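Local coordinates for protein NAD nucleotidase (Haemophilus influenzae, PDB 3ZTV) that degrades NAD to adenosine and nicotinamide riboside in the periplasm, acting as both a pyrophosphatase and a zinc-dependent 5'-nucleotidase, at residues K447-V459 / Y474-L487. Numbering follows the deposited sequence.
Sequences KQVLEDAMQFALV and YEANETPNAEGKRL
Glu451 OE1 accepts the backbone N-H of Arg486 at 2.9 Å in a nearly straight bond (175°) through its syn lone pair, and two waters also donate to it. Glu451 OE2 takes Leu487 N at 2.9 Å, also on the syn side but 33° out of the carboxylate plane. Glutamate suits this place because its two oxygens can serve consecutive amides where the hairpin loop enters strand 487-493; a bend at chi2 (-82°) turns the carboxylate from the helix toward them. One of the waters also joins Glu451 O to Arg486 NH1, and the other reaches Gly484 O.

A turn farther along the helix, Gln455 OE1 receives both NH1 (2.9 Å) and NH2 (3.1 Å) of Arg486, end-on and within the guanidinium plane. Arg486 NE bonds to Glu478 O across the loop, while Leu458 CD1 lies over one guanidinium face, 3.5 Å from Arg486 NE. The extended chain of Arg486 thus spans from its own backbone to the helix, and its bonds fix the rotation of the flat group.

Beneath these polar groups, Met454 SD packs 3.6 Å from Ala476 CB and makes an oblique Met-aromatic contact with Tyr474, whose hydroxyl bonds to Pro467 O. Leu450 and Leu487 extend this apolar layer, which seats helix 443-460 on the small sheet of the C-terminal nucleotide-binding domain. Lys485 and Arg486 bring opposite charges near the buried Glu451 carboxylate without touching it and would favour its ionised form, while directed bonds from main-chain N-H groups tie the loop to the helix.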
loop_
_atom_site.group_PDB
_atom_site.type_symbol
_atom_site.label_atom_id
_atom_site.label_comp_id
_atom_site.label_asym_id
_atom_site.label_seq_id
_atom_site.Cartn_x
_atom_site.Cartn_y
_atom_site.Cartn_z
ATOM N N LYS A 447 -34.568 5.767 0.708
ATOM C CA LYS A 447 -35.984 6.084 0.552
ATOM C C LYS A 447 -36.803 4.803 0.416
ATOM O O LYS A 447 -37.826 4.637 1.084
ATOM C CB LYS A 447 -36.215 6.986 -0.665
ATOM C CG LYS A 447 -35.738 8.425 -0.494
ATOM C CD LYS A 447 -36.005 9.244 -1.757
ATOM C CE LYS A 447 -35.691 10.718 -1.564
ATOM N NZ LYS A 447 -35.763 11.493 -2.845
ATOM N N GLN A 448 -36.342 3.896 -0.441
ATOM C CA GLN A 448 -37.078 2.665 -0.693
ATOM C C GLN A 448 -37.238 1.792 0.554
ATOM O O GLN A 448 -38.295 1.216 0.779
ATOM C CB GLN A 448 -36.447 1.859 -1.832
ATOM C CG GLN A 448 -37.331 0.720 -2.293
ATOM C CD GLN A 448 -38.680 1.202 -2.802
ATOM O OE1 GLN A 448 -38.756 1.960 -3.772
ATOM N NE2 GLN A 448 -39.751 0.766 -2.148
ATOM N N VAL A 449 -36.195 1.683 1.373
ATOM C CA VAL A 449 -36.331 0.841 2.557
ATOM C C VAL A 449 -37.337 1.432 3.555
ATOM O O VAL A 449 -38.070 0.685 4.201
ATOM C CB VAL A 449 -34.972 0.485 3.226
ATOM C CG1 VAL A 449 -34.407 1.658 3.990
ATOM C CG2 VAL A 449 -35.136 -0.722 4.149
ATOM N N LEU A 450 -37.392 2.761 3.663
ATOM C CA LEU A 450 -38.415 3.410 4.490
ATOM C C LEU A 450 -39.805 3.111 3.942
ATOM O O LEU A 450 -40.733 2.824 4.701
ATOM C CB LEU A 450 -38.202 4.924 4.568
ATOM C CG LEU A 450 -36.921 5.387 5.267
ATOM C CD1 LEU A 450 -36.773 6.904 5.186
ATOM C CD2 LEU A 450 -36.894 4.916 6.718
ATOM N N GLU A 451 -39.945 3.169 2.622
ATOM C CA GLU A 451 -41.223 2.838 1.994
ATOM C C GLU A 451 -41.605 1.381 2.288
ATOM O O GLU A 451 -42.758 1.078 2.617
ATOM C CB GLU A 451 -41.175 3.095 0.484
ATOM C CG GLU A 451 -40.967 4.562 0.070
ATOM C CD GLU A 451 -42.247 5.401 0.078
ATOM O OE1 GLU A 451 -43.344 4.848 0.312
ATOM O OE2 GLU A 451 -42.142 6.626 -0.178
ATOM N N ASP A 452 -40.632 0.480 2.166
ATOM C CA ASP A 452 -40.863 -0.938 2.447
ATOM C C ASP A 452 -41.368 -1.137 3.873
ATOM O O ASP A 452 -42.360 -1.839 4.110
ATOM C CB ASP A 452 -39.570 -1.748 2.281
ATOM C CG ASP A 452 -39.018 -1.726 0.859
ATOM O OD1 ASP A 452 -39.775 -1.482 -0.105
ATOM O OD2 ASP A 452 -37.804 -1.983 0.703
ATOM N N ALA A 453 -40.670 -0.527 4.826
ATOM C CA ALA A 453 -40.993 -0.715 6.233
ATOM C C ALA A 453 -42.386 -0.191 6.571
ATOM O O ALA A 453 -43.153 -0.858 7.272
ATOM C CB ALA A 453 -39.940 -0.068 7.106
ATOM N N MET A 454 -42.718 0.997 6.071
ATOM C CA MET A 454 -44.052 1.564 6.281
ATOM C C MET A 454 -45.153 0.700 5.668
ATOM O O MET A 454 -46.220 0.519 6.269
ATOM C CB MET A 454 -44.135 2.996 5.740
ATOM C CG MET A 454 -43.388 4.006 6.588
ATOM S SD MET A 454 -43.717 5.715 6.096
ATOM C CE MET A 454 -42.820 5.790 4.542
ATOM N N GLN A 455 -44.901 0.168 4.477
ATOM C CA GLN A 455 -45.873 -0.711 3.826
ATOM C C GLN A 455 -46.175 -1.958 4.667
ATOM O O GLN A 455 -47.334 -2.367 4.795
ATOM C CB GLN A 455 -45.390 -1.103 2.428
ATOM C CG GLN A 455 -46.235 -2.174 1.738
ATOM C CD GLN A 455 -47.639 -1.705 1.382
ATOM O OE1 GLN A 455 -47.929 -0.508 1.374
ATOM N NE2 GLN A 455 -48.519 -2.656 1.078
ATOM N N PHE A 456 -45.137 -2.564 5.235
ATOM C CA PHE A 456 -45.312 -3.744 6.084
ATOM C C PHE A 456 -46.055 -3.362 7.364
ATOM O O PHE A 456 -46.972 -4.062 7.791
ATOM C CB PHE A 456 -43.951 -4.375 6.412
ATOM C CG PHE A 456 -44.031 -5.803 6.902
ATOM C CD1 PHE A 456 -44.180 -6.848 6.007
ATOM C CD2 PHE A 456 -43.921 -6.097 8.250
ATOM C CE1 PHE A 456 -44.239 -8.160 6.451
ATOM C CE2 PHE A 456 -43.980 -7.408 8.698
ATOM C CZ PHE A 456 -44.137 -8.435 7.794
ATOM N N ALA A 457 -45.671 -2.242 7.967
ATOM C CA ALA A 457 -46.279 -1.798 9.225
ATOM C C ALA A 457 -47.763 -1.469 9.088
ATOM O O ALA A 457 -48.551 -1.732 9.994
ATOM C CB ALA A 457 -45.529 -0.586 9.781
ATOM N N LEU A 458 -48.132 -0.880 7.957
ATOM C CA LEU A 458 -49.469 -0.326 7.779
ATOM C C LEU A 458 -50.426 -1.276 7.074
ATOM O O LEU A 458 -51.641 -1.190 7.269
ATOM C CB LEU A 458 -49.386 0.984 6.992
ATOM C CG LEU A 458 -48.664 2.140 7.687
ATOM C CD1 LEU A 458 -48.286 3.212 6.679
ATOM C CD2 LEU A 458 -49.523 2.719 8.806
ATOM N N VAL A 459 -49.891 -2.179 6.260
ATOM C CA VAL A 459 -50.742 -3.021 5.423
ATOM C C VAL A 459 -50.432 -4.515 5.488
ATOM O O VAL A 459 -51.298 -5.314 5.844
ATOM C CB VAL A 459 -50.695 -2.571 3.942
ATOM C CG1 VAL A 459 -51.586 -3.466 3.081
ATOM C CG2 VAL A 459 -51.111 -1.113 3.812
ATOM N N TYR A 474 -37.904 12.202 8.515
ATOM C CA TYR A 474 -38.779 12.194 7.355
ATOM C C TYR A 474 -40.223 12.516 7.708
ATOM O O TYR A 474 -40.642 12.408 8.865
ATOM C CB TYR A 474 -38.680 10.851 6.600
ATOM C CG TYR A 474 -39.292 9.677 7.335
ATOM C CD1 TYR A 474 -38.547 8.912 8.231
ATOM C CD2 TYR A 474 -40.623 9.331 7.131
ATOM C CE1 TYR A 474 -39.125 7.831 8.906
ATOM C CE2 TYR A 474 -41.204 8.258 7.797
ATOM C CZ TYR A 474 -40.455 7.515 8.684
ATOM O OH TYR A 474 -41.061 6.459 9.343
ATOM N N GLU A 475 -40.956 12.954 6.689
ATOM C CA GLU A 475 -42.398 13.114 6.766
ATOM C C GLU A 475 -43.007 12.150 5.763
ATOM O O GLU A 475 -42.465 11.937 4.674
ATOM C CB GLU A 475 -42.821 14.552 6.430
ATOM C CG GLU A 475 -44.340 14.756 6.440
ATOM C CD GLU A 475 -44.770 16.207 6.293
ATOM O OE1 GLU A 475 -43.913 17.113 6.378
ATOM O OE2 GLU A 475 -45.985 16.431 6.093
ATOM N N ALA A 476 -44.131 11.557 6.143
ATOM C CA ALA A 476 -44.806 10.595 5.281
ATOM C C ALA A 476 -46.313 10.658 5.496
ATOM O O ALA A 476 -46.778 11.082 6.553
ATOM C CB ALA A 476 -44.288 9.181 5.552
ATOM N N ASN A 477 -47.065 10.238 4.481
ATOM C CA ASN A 477 -48.519 10.128 4.580
ATOM C C ASN A 477 -48.928 8.667 4.692
ATOM O O ASN A 477 -48.330 7.805 4.049
ATOM C CB ASN A 477 -49.196 10.714 3.340
ATOM C CG ASN A 477 -48.953 12.198 3.177
ATOM O OD1 ASN A 477 -48.902 12.944 4.155
ATOM N ND2 ASN A 477 -48.792 12.634 1.931
ATOM N N GLU A 478 -49.961 8.383 5.478
ATOM C CA GLU A 478 -50.467 7.017 5.558
ATOM C C GLU A 478 -50.986 6.549 4.203
ATOM O O GLU A 478 -50.793 5.396 3.818
ATOM C CB GLU A 478 -51.569 6.896 6.611
ATOM C CG GLU A 478 -52.135 5.485 6.732
ATOM C CD GLU A 478 -52.966 5.282 7.982
ATOM O OE1 GLU A 478 -53.235 6.269 8.698
ATOM O OE2 GLU A 478 -53.351 4.123 8.251
ATOM N N THR A 479 -51.648 7.451 3.488
ATOM C CA THR A 479 -52.200 7.144 2.174
ATOM C C THR A 479 -51.165 7.382 1.076
ATOM O O THR A 479 -50.704 8.505 0.896
ATOM C CB THR A 479 -53.435 8.028 1.885
ATOM O OG1 THR A 479 -54.425 7.827 2.904
ATOM C CG2 THR A 479 -54.026 7.699 0.522
ATOM N N PRO A 480 -50.791 6.326 0.336
ATOM C CA PRO A 480 -49.819 6.496 -0.750
ATOM C C PRO A 480 -50.343 7.434 -1.833
ATOM O O PRO A 480 -51.558 7.510 -2.036
ATOM C CB PRO A 480 -49.667 5.078 -1.314
ATOM C CG PRO A 480 -50.100 4.177 -0.206
ATOM C CD PRO A 480 -51.192 4.920 0.505
ATOM N N ASN A 481 -49.441 8.144 -2.506
ATOM C CA ASN A 481 -49.826 9.037 -3.594
ATOM C C ASN A 481 -50.030 8.281 -4.903
ATOM O O ASN A 481 -50.009 7.050 -4.923
ATOM C CB ASN A 481 -48.807 10.171 -3.769
ATOM C CG ASN A 481 -47.439 9.673 -4.192
ATOM O OD1 ASN A 481 -47.291 8.537 -4.640
ATOM N ND2 ASN A 481 -46.430 10.530 -4.064
ATOM N N ALA A 482 -50.228 9.026 -5.989
ATOM C CA ALA A 482 -50.505 8.438 -7.297
ATOM C C ALA A 482 -49.406 7.474 -7.728
ATOM O O ALA A 482 -49.671 6.483 -8.411
ATOM C CB ALA A 482 -50.687 9.535 -8.341
ATOM N N GLU A 483 -48.173 7.770 -7.327
ATOM C CA GLU A 483 -47.023 6.951 -7.708
ATOM C C GLU A 483 -46.773 5.809 -6.725
ATOM O O GLU A 483 -45.799 5.067 -6.858
ATOM C CB GLU A 483 -45.771 7.823 -7.845
ATOM C CG GLU A 483 -45.868 8.880 -8.934
ATOM C CD GLU A 483 -45.918 8.282 -10.329
ATOM O OE1 GLU A 483 -45.585 7.087 -10.480
ATOM O OE2 GLU A 483 -46.290 9.009 -11.276
ATOM N N GLY A 484 -47.654 5.675 -5.737
ATOM C CA GLY A 484 -47.562 4.598 -4.767
ATOM C C GLY A 484 -46.628 4.869 -3.603
ATOM O O GLY A 484 -46.315 3.961 -2.832
ATOM N N LYS A 485 -46.201 6.122 -3.461
ATOM C CA LYS A 485 -45.226 6.503 -2.437
ATOM C C LYS A 485 -45.858 7.210 -1.241
ATOM O O LYS A 485 -46.782 8.014 -1.396
ATOM C CB LYS A 485 -44.151 7.405 -3.045
ATOM C CG LYS A 485 -43.409 6.784 -4.217
ATOM C CD LYS A 485 -42.574 5.578 -3.782
ATOM C CE LYS A 485 -41.836 4.961 -4.966
ATOM N NZ LYS A 485 -40.824 3.943 -4.548
ATOM N N ARG A 486 -45.357 6.913 -0.046
ATOM C CA ARG A 486 -45.818 7.583 1.167
ATOM C C ARG A 486 -44.901 8.730 1.609
ATOM O O ARG A 486 -45.337 9.634 2.321
ATOM C CB ARG A 486 -45.979 6.578 2.318
ATOM C CG ARG A 486 -47.067 5.535 2.113
ATOM C CD ARG A 486 -47.302 4.733 3.391
ATOM N NE ARG A 486 -48.434 3.812 3.265
ATOM C CZ ARG A 486 -48.360 2.602 2.717
ATOM N NH1 ARG A 486 -47.210 2.147 2.234
ATOM N NH2 ARG A 486 -49.447 1.840 2.652
ATOM N N LEU A 487 -43.634 8.691 1.209
ATOM C CA LEU A 487 -42.692 9.717 1.653
ATOM C C LEU A 487 -43.006 11.098 1.087
ATOM O O LEU A 487 -43.312 11.244 -0.097
ATOM C CB LEU A 487 -41.249 9.327 1.326
ATOM C CG LEU A 487 -40.631 8.238 2.213
ATOM C CD1 LEU A 487 -39.291 7.802 1.647
ATOM C CD2 LEU A 487 -40.475 8.720 3.645
HETATM O O HOH W 1 -42.356 1.906 -3.223
HETATM O O HOH W 2 -44.593 3.189 2.140
HETATM O O HOH W 3 -44.183 2.831 -1.372
#